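Local coordinates for conserved domain protein (PDB 3FBQ) that is of unknown function, a Bacillus anthracis protein whose chain folds into antiparallel beta-sheets and matches two families of undetermined role, at residues V115-N120 and F139-K144; S28-M33 and I44-S49; E160-N165 and Q182-G187; V195-T200 and P244-R249; M146-R151 and K168-P173. All coordinates share one frame; numbering follows the deposited sequence.

In the fold
Along the chain contact 2 closes first, then contact 1; contacts 5 and 3 follow and interleave on strand 162-171, and contact 4 comes last. Contacts 1 and 2, centres about 11 Å apart, belong to the three- and five-stranded sheets, which pack face to face through Trp119, Ile44, Phe139 and Met33. Contacts 3 and 4, also about 11 Å apart, meet through Ile162, Val195 and Leu248 and share the large antiparallel sheet with contact 5. Contacts 1 and 3 have centres about 38 Å apart, on opposite sides of the chain's centre. Contact 5 lies between these groups, its residue Met146 touching Ser49 and Ile48 of contact 2, so it probably lies near their junction.

Contact 1 (V115-N120 and F139-K144); sequences VNFRWN and FALTVK
Trp119 and Phe139 lie side by side on the buried face of two antiparallel strands. Their rings are nearly parallel (planes 27° apart) but slid so far that they hardly overlap, with Trp119 CE3 3.7 Å from Phe139 CD2. The indole is carried there by a CG anti to the backbone N (chi1 -162°), and Tyr58, Val42 and Ile44 pack around it. Phe117 takes the middle of this face: the carbonyl O of Leu141 sits over one face of its ring, 3.3 Å from Phe117 CD2. Further along, Val115 CB meets Val143 CG1 at 3.9 Å. Strands 114-126 and 131-144 form a beta hairpin within a three-stranded sheet, 131-144 being an outer strand, and the sheet packs against strands 29-37, 40-49 and 53-62. Six backbone bonds join them, the straightest from Phe117 N to Leu141 O (2.9 Å, 174° at the hydrogen), while Val143 N reaches Val115 O at 2.7 Å. The other face, with Asn116, Arg118, Ala140 and Thr142, is much looser and more open to solvent. There the bent Arg118 chain merely passes Ala140, CD to CB 4.1 Å, and Thr142 and Ala140 are exposed.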
# COMPACT_ATOMS: atom_id res chain seq x y z
N VAL A 115 9.66 12.06 18.49
CA VAL A 115 8.78 11.29 17.62
C VAL A 115 9.62 10.26 16.90
O VAL A 115 10.48 10.62 16.12
CB VAL A 115 8.12 12.16 16.50
CG1 VAL A 115 7.27 11.27 15.54
CG2 VAL A 115 7.26 13.24 17.06
N ASN A 116 9.35 8.98 17.13
CA ASN A 116 9.96 7.90 16.36
C ASN A 116 9.11 7.59 15.17
O ASN A 116 7.93 7.25 15.28
CB ASN A 116 10.11 6.66 17.23
CG ASN A 116 10.68 7.00 18.61
OD1 ASN A 116 11.87 7.39 18.72
ND2 ASN A 116 9.87 6.85 19.69
N PHE A 117 9.66 7.68 13.99
CA PHE A 117 8.77 7.34 12.87
C PHE A 117 9.42 6.40 11.87
O PHE A 117 10.64 6.26 11.93
CB PHE A 117 8.28 8.61 12.21
CG PHE A 117 9.36 9.37 11.61
CD1 PHE A 117 9.68 9.19 10.28
CD2 PHE A 117 10.14 10.24 12.40
CE1 PHE A 117 10.72 9.90 9.70
CE2 PHE A 117 11.22 10.98 11.83
CZ PHE A 117 11.49 10.82 10.46
N ARG A 118 8.63 5.77 10.99
CA ARG A 118 9.24 5.00 9.89
C ARG A 118 8.58 5.41 8.65
O ARG A 118 7.32 5.41 8.54
CB ARG A 118 9.18 3.45 10.04
CG ARG A 118 9.26 2.98 11.50
CD ARG A 118 10.22 1.84 11.88
NE ARG A 118 9.83 0.53 11.35
CZ ARG A 118 10.34 -0.67 11.69
NH1 ARG A 118 11.29 -0.79 12.63
NH2 ARG A 118 9.88 -1.77 11.09
N TRP A 119 9.40 5.75 7.68
CA TRP A 119 8.90 6.00 6.32
C TRP A 119 9.19 4.78 5.45
O TRP A 119 10.32 4.50 5.10
CB TRP A 119 9.53 7.28 5.75
CG TRP A 119 8.78 7.80 4.60
CD1 TRP A 119 7.45 7.62 4.35
CD2 TRP A 119 9.29 8.58 3.52
NE1 TRP A 119 7.09 8.25 3.18
CE2 TRP A 119 8.20 8.83 2.64
CE3 TRP A 119 10.57 9.09 3.20
CZ2 TRP A 119 8.34 9.58 1.48
CZ3 TRP A 119 10.70 9.87 2.06
CH2 TRP A 119 9.60 10.10 1.20
N ASN A 120 8.15 4.04 5.12
CA ASN A 120 8.35 2.74 4.46
C ASN A 120 7.71 2.78 3.07
O ASN A 120 6.46 2.74 2.98
CB ASN A 120 7.77 1.53 5.28
CG ASN A 120 8.44 1.36 6.67
OD1 ASN A 120 9.66 1.53 6.84
ND2 ASN A 120 7.63 1.02 7.67
N PHE A 139 13.14 4.48 5.77
CA PHE A 139 13.89 5.24 6.75
C PHE A 139 13.21 5.01 8.06
O PHE A 139 11.98 5.10 8.17
CB PHE A 139 13.95 6.74 6.43
CG PHE A 139 14.28 7.07 4.97
CD1 PHE A 139 15.47 7.69 4.65
CD2 PHE A 139 13.38 6.79 3.94
CE1 PHE A 139 15.77 8.01 3.30
CE2 PHE A 139 13.68 7.07 2.60
CZ PHE A 139 14.87 7.69 2.27
N ALA A 140 14.03 4.71 9.07
CA ALA A 140 13.61 4.54 10.47
C ALA A 140 14.37 5.55 11.32
O ALA A 140 15.56 5.40 11.51
CB ALA A 140 13.94 3.14 10.94
N LEU A 141 13.73 6.57 11.86
CA LEU A 141 14.52 7.51 12.64
C LEU A 141 13.70 8.25 13.71
O LEU A 141 12.48 8.30 13.64
CB LEU A 141 15.32 8.44 11.69
CG LEU A 141 14.52 9.01 10.52
CD1 LEU A 141 14.34 10.42 10.85
CD2 LEU A 141 15.24 8.93 9.20
N THR A 142 14.30 8.80 14.74
CA THR A 142 13.43 9.50 15.70
C THR A 142 13.84 11.01 15.71
O THR A 142 15.03 11.33 15.64
CB THR A 142 13.50 8.86 17.06
OG1 THR A 142 14.68 9.29 17.69
CG2 THR A 142 13.69 7.33 16.94
N VAL A 143 12.87 11.92 15.79
CA VAL A 143 13.19 13.35 15.84
C VAL A 143 12.80 14.02 17.18
O VAL A 143 11.72 13.78 17.69
CB VAL A 143 12.53 14.13 14.66
CG1 VAL A 143 11.04 14.17 14.85
CG2 VAL A 143 13.05 15.54 14.57
N LYS A 144 13.69 14.85 17.72
CA LYS A 144 13.33 15.75 18.81
C LYS A 144 12.43 16.88 18.33
O LYS A 144 12.73 17.55 17.33
CB LYS A 144 14.60 16.33 19.46
CG LYS A 144 14.38 16.89 20.85
CD LYS A 144 15.70 17.19 21.54
CE LYS A 144 15.55 18.30 22.57
NZ LYS A 144 15.30 17.76 23.94

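Contact 2 (S28-M33 and I44-S49)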
# COMPACT_ATOMS: atom_id res chain seq x y z
N SER A 28 14.15 23.58 10.75
CA SER A 28 14.34 22.17 10.45
C SER A 28 15.71 21.58 10.68
O SER A 28 16.72 22.29 10.77
CB SER A 28 13.84 21.85 9.05
OG SER A 28 12.62 21.18 9.33
N THR A 29 15.71 20.25 10.81
CA THR A 29 16.93 19.48 10.88
C THR A 29 17.09 18.91 9.50
O THR A 29 16.21 18.16 8.99
CB THR A 29 16.82 18.29 11.82
OG1 THR A 29 16.31 18.73 13.08
CG2 THR A 29 18.14 17.58 11.97
N GLU A 30 18.21 19.29 8.92
CA GLU A 30 18.50 18.93 7.57
C GLU A 30 19.13 17.57 7.62
O GLU A 30 20.10 17.40 8.35
CB GLU A 30 19.51 19.91 6.99
CG GLU A 30 20.40 19.30 5.94
CD GLU A 30 21.00 20.36 5.03
OE1 GLU A 30 20.24 20.90 4.20
OE2 GLU A 30 22.23 20.66 5.17
N LEU A 31 18.60 16.59 6.86
CA LEU A 31 19.37 15.37 6.83
C LEU A 31 19.83 14.78 5.52
O LEU A 31 20.86 14.14 5.46
CB LEU A 31 18.90 14.35 7.86
CG LEU A 31 17.50 13.85 8.14
CD1 LEU A 31 17.29 12.61 7.33
CD2 LEU A 31 17.57 13.48 9.58
N ASN A 32 19.14 15.02 4.43
CA ASN A 32 19.66 14.55 3.18
C ASN A 32 20.14 13.09 3.29
O ASN A 32 21.08 12.67 2.68
CB ASN A 32 20.72 15.51 2.63
CG ASN A 32 20.22 16.93 2.53
OD1 ASN A 32 19.09 17.19 2.10
ND2 ASN A 32 21.04 17.86 2.99
N MET A 33 19.46 12.30 4.08
CA MET A 33 19.73 10.86 4.12
C MET A 33 19.03 10.10 2.94
O MET A 33 17.84 10.34 2.65
CB MET A 33 19.43 10.35 5.52
CG MET A 33 18.60 9.14 5.64
SD MET A 33 18.45 8.82 7.45
CE MET A 33 19.74 7.55 7.67
N ILE A 44 15.40 12.08 2.06
CA ILE A 44 14.52 12.71 3.04
C ILE A 44 15.17 13.95 3.65
O ILE A 44 15.98 13.84 4.57
CB ILE A 44 14.13 11.73 4.16
CG1 ILE A 44 12.68 11.28 3.99
CG2 ILE A 44 14.35 12.37 5.52
CD1 ILE A 44 11.94 11.12 5.30
N ASN A 45 14.81 15.12 3.14
CA ASN A 45 15.64 16.31 3.29
C ASN A 45 15.47 16.96 4.66
O ASN A 45 16.17 16.63 5.61
CB ASN A 45 15.34 17.32 2.18
CG ASN A 45 15.85 16.87 0.83
OD1 ASN A 45 17.05 16.84 0.58
ND2 ASN A 45 14.93 16.51 -0.06
N ASP A 46 14.53 17.90 4.74
CA ASP A 46 14.29 18.63 5.98
C ASP A 46 13.36 17.86 6.91
O ASP A 46 12.42 17.21 6.46
CB ASP A 46 13.71 20.01 5.68
CG ASP A 46 14.73 20.96 5.08
OD1 ASP A 46 14.37 22.12 4.79
OD2 ASP A 46 15.90 20.54 4.91
N VAL A 47 13.62 17.94 8.21
CA VAL A 47 12.80 17.26 9.20
C VAL A 47 12.45 18.19 10.36
O VAL A 47 13.28 19.00 10.79
CB VAL A 47 13.50 16.01 9.75
CG1 VAL A 47 14.75 16.39 10.54
CG2 VAL A 47 12.55 15.20 10.63
N ILE A 48 11.23 18.07 10.87
CA ILE A 48 10.74 18.96 11.93
C ILE A 48 9.46 18.41 12.55
O ILE A 48 8.67 17.75 11.91
CB ILE A 48 10.39 20.33 11.37
CG1 ILE A 48 10.41 21.42 12.49
CG2 ILE A 48 9.02 20.29 10.57
CD1 ILE A 48 10.20 22.84 11.99
N SER A 49 9.22 18.75 13.80
CA SER A 49 8.14 18.17 14.59
C SER A 49 7.69 19.18 15.61
O SER A 49 8.48 19.70 16.46
CB SER A 49 8.61 16.92 15.31
OG SER A 49 7.74 16.65 16.36
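A beta hairpin made by strands 29-37 and 40-49, at one edge of a five-stranded antiparallel sheet, brings Ser28 to Val47 and Leu31 to Ile44. The carbonyl O of Val47 is gripped twice. Thr29 N approaches in the carbonyl plane on a nearly straight bond (2.7 Å, 174° at the hydrogen), whereas Ser28 OG donates from above that plane, also at 2.7 Å. Ser28 CB meanwhile packs on Asp46 CB at 3.8 Å. Beyond the Thr29-Val47 pair, Leu31 N bonds to Asn45 O at 2.7 Å, and Ile44 N to Met33 O at 3.1 Å. Between Glu30 and Met33 the register slips by one residue, a beta bulge, and Asn32 there has positive phi and psi.

Leu31 supplies the main apolar touch: its CD1 lies alongside Ile44 CG2 at 3.5 Å, both side chains pointing the same way, while its other branch, CD2, reaches Val47 CG1 at 4.2 Å across a more slanted approach. On the opposite face of the hairpin Glu30 OE1 and Asp46 OD2 are like charges 4.4 Å apart. Lys25 probably eases this, forming a salt bridge with Asp46 and a long, weak ion pair with Glu30. Ile44, Val47 and Met33 pack against Trp119, Val143 and Phe139 of the facing sheet, and Pro221 and Asn219 of a second subunit pack on Asn32 and Met33. The arrangement is that of a bulged antiparallel hairpin whose apolar side closes against a second sheet, as in a beta-sandwich.

Contact 3 (E160-N165 and Q182-G187)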
# COMPACT_ATOMS: atom_id res chain seq x y z
N GLU A 160 -27.00 27.36 15.01
CA GLU A 160 -28.07 26.58 14.48
C GLU A 160 -28.16 25.23 15.14
O GLU A 160 -28.84 24.37 14.64
CB GLU A 160 -27.87 26.39 13.01
CG GLU A 160 -29.06 26.73 12.19
CD GLU A 160 -29.29 28.20 12.12
OE1 GLU A 160 -29.16 28.75 11.01
OE2 GLU A 160 -29.61 28.80 13.17
N GLY A 161 -27.49 25.02 16.26
CA GLY A 161 -27.58 23.74 16.94
C GLY A 161 -26.28 23.01 17.19
O GLY A 161 -26.25 21.83 17.50
N ILE A 162 -25.20 23.74 17.10
CA ILE A 162 -24.23 23.59 16.05
C ILE A 162 -23.21 24.62 16.36
O ILE A 162 -23.41 25.76 16.04
CB ILE A 162 -24.79 24.06 14.76
CG1 ILE A 162 -25.26 22.89 13.95
CG2 ILE A 162 -23.70 24.72 14.02
CD1 ILE A 162 -24.79 22.95 12.58
N LYS A 163 -22.13 24.23 17.01
CA LYS A 163 -21.56 25.07 18.03
C LYS A 163 -20.10 24.74 18.17
O LYS A 163 -19.77 23.58 18.14
CB LYS A 163 -22.26 24.79 19.33
CG LYS A 163 -21.42 24.11 20.33
CD LYS A 163 -21.02 25.07 21.38
CE LYS A 163 -21.70 24.78 22.67
NZ LYS A 163 -20.77 24.47 23.76
N ALA A 164 -19.22 25.73 18.30
CA ALA A 164 -17.77 25.44 18.15
C ALA A 164 -17.02 25.68 19.46
O ALA A 164 -17.11 26.76 20.02
CB ALA A 164 -17.18 26.26 17.03
N ASN A 165 -16.31 24.68 19.97
CA ASN A 165 -15.58 24.86 21.23
C ASN A 165 -14.09 24.87 21.11
O ASN A 165 -13.49 23.89 20.64
CB ASN A 165 -15.95 23.78 22.22
CG ASN A 165 -17.41 23.58 22.29
OD1 ASN A 165 -18.13 24.38 22.91
ND2 ASN A 165 -17.90 22.53 21.61
N GLN A 182 -16.44 20.53 17.12
CA GLN A 182 -17.78 20.93 16.75
C GLN A 182 -18.68 20.00 17.48
O GLN A 182 -18.34 18.83 17.65
CB GLN A 182 -18.02 20.83 15.23
CG GLN A 182 -17.65 19.51 14.57
CD GLN A 182 -17.88 19.51 13.04
OE1 GLN A 182 -18.64 18.67 12.48
NE2 GLN A 182 -17.20 20.42 12.35
N GLU A 183 -19.81 20.56 17.95
CA GLU A 183 -20.99 19.81 18.40
C GLU A 183 -22.26 20.14 17.59
O GLU A 183 -22.48 21.30 17.22
CB GLU A 183 -21.22 20.05 19.88
CG GLU A 183 -20.16 19.40 20.74
CD GLU A 183 -20.11 20.02 22.13
OE1 GLU A 183 -21.20 20.24 22.71
OE2 GLU A 183 -19.00 20.31 22.63
N VAL A 184 -23.05 19.11 17.29
CA VAL A 184 -24.29 19.21 16.51
C VAL A 184 -25.49 18.60 17.31
O VAL A 184 -25.40 17.47 17.85
CB VAL A 184 -24.13 18.46 15.16
CG1 VAL A 184 -25.24 18.82 14.20
CG2 VAL A 184 -22.81 18.79 14.53
N SER A 185 -26.59 19.35 17.39
CA SER A 185 -27.76 18.94 18.18
C SER A 185 -28.62 17.94 17.44
O SER A 185 -28.56 17.87 16.20
CB SER A 185 -28.64 20.14 18.47
OG SER A 185 -29.31 20.52 17.27
N LYS A 186 -29.48 17.22 18.18
CA LYS A 186 -30.48 16.34 17.55
C LYS A 186 -31.31 17.11 16.50
O LYS A 186 -31.49 16.60 15.40
CB LYS A 186 -31.34 15.54 18.56
CG LYS A 186 -32.32 16.35 19.42
CD LYS A 186 -33.78 16.42 18.82
CE LYS A 186 -34.61 17.61 19.37
NZ LYS A 186 -35.85 17.12 20.07
N GLY A 187 -31.76 18.33 16.80
CA GLY A 187 -32.40 19.17 15.79
C GLY A 187 -31.59 19.20 14.50
O GLY A 187 -32.01 18.65 13.47
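Gln182 meets Lys163 through the backbone, in a CA-H...O contact from Gln182 CA to Lys163 O at 3.6 Å. Its side chain lies on the buried face, against Ile224 and Trp226. Glu183 comes next and turns to the other face beside Lys163, with Glu183 CB 4.1 Å from Lys163 CG. Glu183 N gives the straightest bond of the contact to Lys163 O (3.0 Å, 176° at the hydrogen); the return bond from Lys163 N to Glu183 O is bent and weak. The lysine chain curls so that Lys163 NZ bonds to Asn165 OD1 at 2.8 Å, in the carbonyl plane and on a lone pair, which leaves Lys163 NZ 4.4 Å from Glu183 OE1, beyond a salt bridge. Asn165 ND2 is held by Asn181. These strands, 162-171 and 175-184, form a beta hairpin within the large antiparallel sheet, and the pairing ends where the second strand gives way to helix 186-191. Val184 returns to the buried face alongside Ile162, CG1 to CG1 4.1 Å, with Val195 packed on Ile162 and Tyr222 on Val184. Ser185 follows at the N-cap of the helix: its OG, placed between the backbone N and the carbonyl carbon (chi1 73°), caps Ala188 N. Its own N makes a weak bond to the carbonyl O of Gly161, whose positive phi of 124° suits a residue without a side chain.

Contact 4 (V195-T200 and P244-R249); sequences VDVELT and PRVHLR
His247 and Glu198 meet on the more open face of two antiparallel strands. The imidazole presents its edge: His247 NE2 gives a weak, bent bond to Glu198 OE2 at 3.2 Å, with the carboxylate and ring planes only 19° apart. Asp196 also lies at the ring edge, its OD1 3.3 Å from His247 CD2, but its carboxylate is turned about 60° from the ring. Nearby, Thr200 OG1 sits at the edge of the Arg245 guanidinium, in its plane, where Arg245 NE gives it a long, weak bond (3.5 Å). The backbone sets these groups side by side. Glu198 N bonds to Arg245 O at 2.8 Å, Arg245 N returns to Glu198 O at 2.6 Å, and His247 N to Asp196 O at 3.0 Å. Between the two segments the other face is packed by apolar side chains. Val197 CG1 lies 4.0 Å from Val246 CG2, and Val195 CG1 touches Leu248 CD2 at 3.7 Å. The side chains of Val197 and Val246 run alongside each other, pointing the same way, as do those of Val195 and Leu248. This buried side rests on strands 162-171 and 175-184, with Ile162, Gln182, Leu178 and Ala164 among its neighbours, while strand 281-289 flanks strand 239-247 on its far side.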
# COMPACT_ATOMS: atom_id res chain seq x y z
N VAL A 195 -21.80 18.57 8.43
CA VAL A 195 -21.40 19.80 9.11
C VAL A 195 -19.89 19.87 9.26
O VAL A 195 -19.27 18.97 9.82
CB VAL A 195 -22.06 19.92 10.49
CG1 VAL A 195 -21.88 21.33 11.04
CG2 VAL A 195 -23.53 19.56 10.41
N ASP A 196 -19.30 20.96 8.77
CA ASP A 196 -17.86 21.08 8.73
C ASP A 196 -17.48 22.47 9.21
O ASP A 196 -17.80 23.47 8.56
CB ASP A 196 -17.41 20.86 7.30
CG ASP A 196 -15.95 21.11 7.12
OD1 ASP A 196 -15.60 21.77 6.12
OD2 ASP A 196 -15.17 20.69 8.00
N VAL A 197 -16.77 22.53 10.33
CA VAL A 197 -16.46 23.82 11.01
C VAL A 197 -15.03 24.31 10.81
O VAL A 197 -14.10 23.78 11.39
CB VAL A 197 -16.72 23.78 12.53
CG1 VAL A 197 -16.76 25.14 13.03
CG2 VAL A 197 -18.01 23.13 12.85
N GLU A 198 -14.90 25.35 10.00
CA GLU A 198 -13.64 25.96 9.65
C GLU A 198 -13.46 27.16 10.51
O GLU A 198 -14.44 27.82 10.81
CB GLU A 198 -13.74 26.51 8.22
CG GLU A 198 -12.55 26.16 7.37
CD GLU A 198 -12.62 24.70 6.93
OE1 GLU A 198 -11.53 24.09 6.81
OE2 GLU A 198 -13.77 24.17 6.74
N LEU A 199 -12.22 27.48 10.89
CA LEU A 199 -11.91 28.71 11.59
C LEU A 199 -10.99 29.57 10.77
O LEU A 199 -10.09 29.11 10.06
CB LEU A 199 -11.20 28.43 12.89
CG LEU A 199 -11.59 27.30 13.83
CD1 LEU A 199 -10.46 27.22 14.84
CD2 LEU A 199 -12.94 27.52 14.50
N THR A 200 -11.19 30.86 10.92
CA THR A 200 -10.42 31.88 10.23
C THR A 200 -9.87 32.67 11.37
O THR A 200 -10.57 32.87 12.38
CB THR A 200 -11.38 32.71 9.32
OG1 THR A 200 -10.98 32.54 7.95
CG2 THR A 200 -11.48 34.20 9.73
N PRO A 244 -15.63 30.99 13.35
CA PRO A 244 -16.08 29.67 12.88
C PRO A 244 -16.99 29.78 11.67
O PRO A 244 -18.11 30.27 11.78
CB PRO A 244 -16.87 29.11 14.08
CG PRO A 244 -16.70 30.10 15.21
CD PRO A 244 -16.34 31.39 14.58
N ARG A 245 -16.50 29.37 10.51
CA ARG A 245 -17.31 29.22 9.29
C ARG A 245 -17.91 27.83 9.30
O ARG A 245 -17.21 26.85 9.55
CB ARG A 245 -16.42 29.41 8.05
CG ARG A 245 -16.23 30.86 7.67
CD ARG A 245 -14.79 31.18 7.22
NE ARG A 245 -14.41 32.59 7.46
CZ ARG A 245 -15.25 33.65 7.50
NH1 ARG A 245 -16.57 33.50 7.28
NH2 ARG A 245 -14.78 34.88 7.75
N VAL A 246 -19.21 27.70 9.07
CA VAL A 246 -19.82 26.36 9.16
C VAL A 246 -20.44 26.01 7.83
O VAL A 246 -21.28 26.75 7.37
CB VAL A 246 -20.89 26.29 10.26
CG1 VAL A 246 -21.66 24.99 10.19
CG2 VAL A 246 -20.28 26.39 11.60
N HIS A 247 -20.03 24.91 7.20
CA HIS A 247 -20.52 24.54 5.85
C HIS A 247 -21.39 23.30 5.90
O HIS A 247 -20.90 22.17 6.07
CB HIS A 247 -19.39 24.36 4.81
CG HIS A 247 -18.16 25.16 5.11
ND1 HIS A 247 -18.16 26.54 5.15
CD2 HIS A 247 -16.89 24.77 5.41
CE1 HIS A 247 -16.94 26.97 5.45
NE2 HIS A 247 -16.15 25.92 5.62
N LEU A 248 -22.69 23.54 5.73
CA LEU A 248 -23.72 22.52 5.85
C LEU A 248 -24.16 22.03 4.49
O LEU A 248 -24.30 22.80 3.54
CB LEU A 248 -24.92 23.12 6.54
CG LEU A 248 -24.43 23.83 7.77
CD1 LEU A 248 -25.29 25.07 7.99
CD2 LEU A 248 -24.44 22.85 8.92
N ARG A 249 -24.37 20.72 4.41
CA ARG A 249 -24.67 20.09 3.14
C ARG A 249 -25.67 18.94 3.32
O ARG A 249 -25.87 18.48 4.45
CB ARG A 249 -23.36 19.61 2.52
CG ARG A 249 -22.85 20.45 1.35
CD ARG A 249 -22.00 21.70 1.70
NE ARG A 249 -21.10 22.05 0.58
CZ ARG A 249 -20.29 23.12 0.51
NH1 ARG A 249 -20.24 24.02 1.50
NH2 ARG A 249 -19.53 23.29 -0.57

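Contact 5 (M146-R151 and K168-P173); sequences MDSKER and KVAMSP
Lys149 O takes the shortest backbone bond between the strands, from Met171 N at 2.9 Å. The same oxygen is met by Met171 CE at 3.4 Å, because the methionine chain bends at chi3 and folds its methyl back over the neighbouring strand. Strands 149-157 and 162-171 form a beta hairpin at the edge of the large antiparallel sheet, and the contact lies largely at the surface. The reverse bond, Lys149 N to Met171 O, is 3.1 Å, whereas Val169 N to Arg151 O is straighter, 170° at the hydrogen. Glu150 and Lys168 cross at a slant: Glu150 OE1 lies 3.3 Å from Lys168 CD, but the charged ends stay apart, with Lys168 NZ 4.7 Å from that oxygen. On the same face Glu150 CG rests on Ala170 CB at 3.9 Å. On the opposite face Arg151 CB packs on Val169 CG1, and Arg151 NH2 reaches weakly to the carbonyl O of Asp289. Beyond the paired strands, Ser148 and Ser172 lie near each other, CB to CB, and their hydroxyls are used elsewhere: Ser148 OG by Lys111, Ser172 OG by Ser175 and Val174. Phe27 packs on both Met146 and Pro173, and the methyl of Met146 ends against the proline ring, Met146 CE 3.5 Å from Pro173 CD.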
# COMPACT_ATOMS: atom_id res chain seq x y z
N MET A 146 10.60 20.55 18.31
CA MET A 146 10.73 21.89 18.81
C MET A 146 9.78 22.06 20.01
O MET A 146 8.75 21.40 20.06
CB MET A 146 10.67 23.00 17.71
CG MET A 146 9.45 23.15 16.83
SD MET A 146 9.72 24.39 15.46
CE MET A 146 11.00 25.12 16.32
N ASP A 147 10.17 22.86 21.01
CA ASP A 147 9.28 23.24 22.13
C ASP A 147 8.15 24.15 21.73
O ASP A 147 8.30 25.05 20.89
CB ASP A 147 10.06 24.03 23.18
CG ASP A 147 10.63 23.15 24.28
OD1 ASP A 147 9.82 22.35 24.89
OD2 ASP A 147 11.88 23.26 24.53
N SER A 148 7.00 23.94 22.36
CA SER A 148 5.93 24.91 22.25
C SER A 148 5.22 25.20 23.59
O SER A 148 5.10 24.31 24.44
CB SER A 148 4.93 24.39 21.28
OG SER A 148 4.49 23.19 21.83
N LYS A 149 4.76 26.45 23.72
CA LYS A 149 3.93 26.90 24.84
C LYS A 149 2.47 26.61 24.57
O LYS A 149 1.86 27.24 23.68
CB LYS A 149 4.07 28.41 25.02
CG LYS A 149 4.76 28.79 26.33
CD LYS A 149 4.17 30.04 27.00
CE LYS A 149 3.20 29.71 28.11
NZ LYS A 149 1.83 29.39 27.57
N GLU A 150 1.92 25.66 25.32
CA GLU A 150 0.48 25.38 25.22
C GLU A 150 -0.25 25.81 26.44
O GLU A 150 0.17 25.50 27.54
CB GLU A 150 0.16 23.93 25.11
CG GLU A 150 1.19 23.04 24.64
CD GLU A 150 0.79 21.63 25.02
OE1 GLU A 150 -0.25 21.12 24.52
OE2 GLU A 150 1.48 21.04 25.88
N ARG A 151 -1.36 26.50 26.21
CA ARG A 151 -2.30 26.87 27.24
C ARG A 151 -3.60 26.14 26.95
O ARG A 151 -4.00 25.97 25.78
CB ARG A 151 -2.54 28.36 27.21
CG ARG A 151 -2.95 28.91 28.55
CD ARG A 151 -2.76 30.41 28.60
NE ARG A 151 -3.76 31.09 27.77
CZ ARG A 151 -4.94 31.55 28.22
NH1 ARG A 151 -5.27 31.44 29.52
NH2 ARG A 151 -5.78 32.15 27.38
N LYS A 168 -7.59 24.21 23.04
CA LYS A 168 -6.20 24.41 23.36
C LYS A 168 -5.52 25.31 22.37
O LYS A 168 -5.92 25.39 21.21
CB LYS A 168 -5.49 23.07 23.37
CG LYS A 168 -4.44 23.05 24.43
CD LYS A 168 -3.37 22.03 24.13
CE LYS A 168 -3.89 20.57 24.23
NZ LYS A 168 -4.78 20.43 25.42
N VAL A 169 -4.45 25.96 22.80
CA VAL A 169 -3.66 26.71 21.86
C VAL A 169 -2.19 26.34 22.07
O VAL A 169 -1.81 26.08 23.22
CB VAL A 169 -3.93 28.24 22.01
CG1 VAL A 169 -3.52 28.76 23.40
CG2 VAL A 169 -3.29 29.05 20.87
N ALA A 170 -1.37 26.27 21.01
CA ALA A 170 0.04 25.93 21.19
C ALA A 170 0.98 26.69 20.25
O ALA A 170 0.78 26.68 19.07
CB ALA A 170 0.26 24.41 21.10
N MET A 171 2.04 27.31 20.78
CA MET A 171 2.78 28.30 20.01
C MET A 171 4.25 27.90 19.93
O MET A 171 4.92 27.91 20.95
CB MET A 171 2.56 29.70 20.62
CG MET A 171 1.00 30.04 20.92
SD MET A 171 0.68 31.35 22.23
CE MET A 171 0.64 30.46 23.81
N SER A 172 4.72 27.49 18.75
CA SER A 172 6.13 27.25 18.51
C SER A 172 6.76 28.48 17.93
O SER A 172 6.09 29.47 17.71
CB SER A 172 6.35 26.12 17.50
OG SER A 172 6.07 26.53 16.16
N PRO A 173 8.04 28.44 17.64
CA PRO A 173 8.67 29.64 17.11
C PRO A 173 8.30 29.94 15.64
O PRO A 173 8.51 31.07 15.13
CB PRO A 173 10.16 29.31 17.21
CG PRO A 173 10.22 28.30 18.24
CD PRO A 173 9.04 27.47 18.10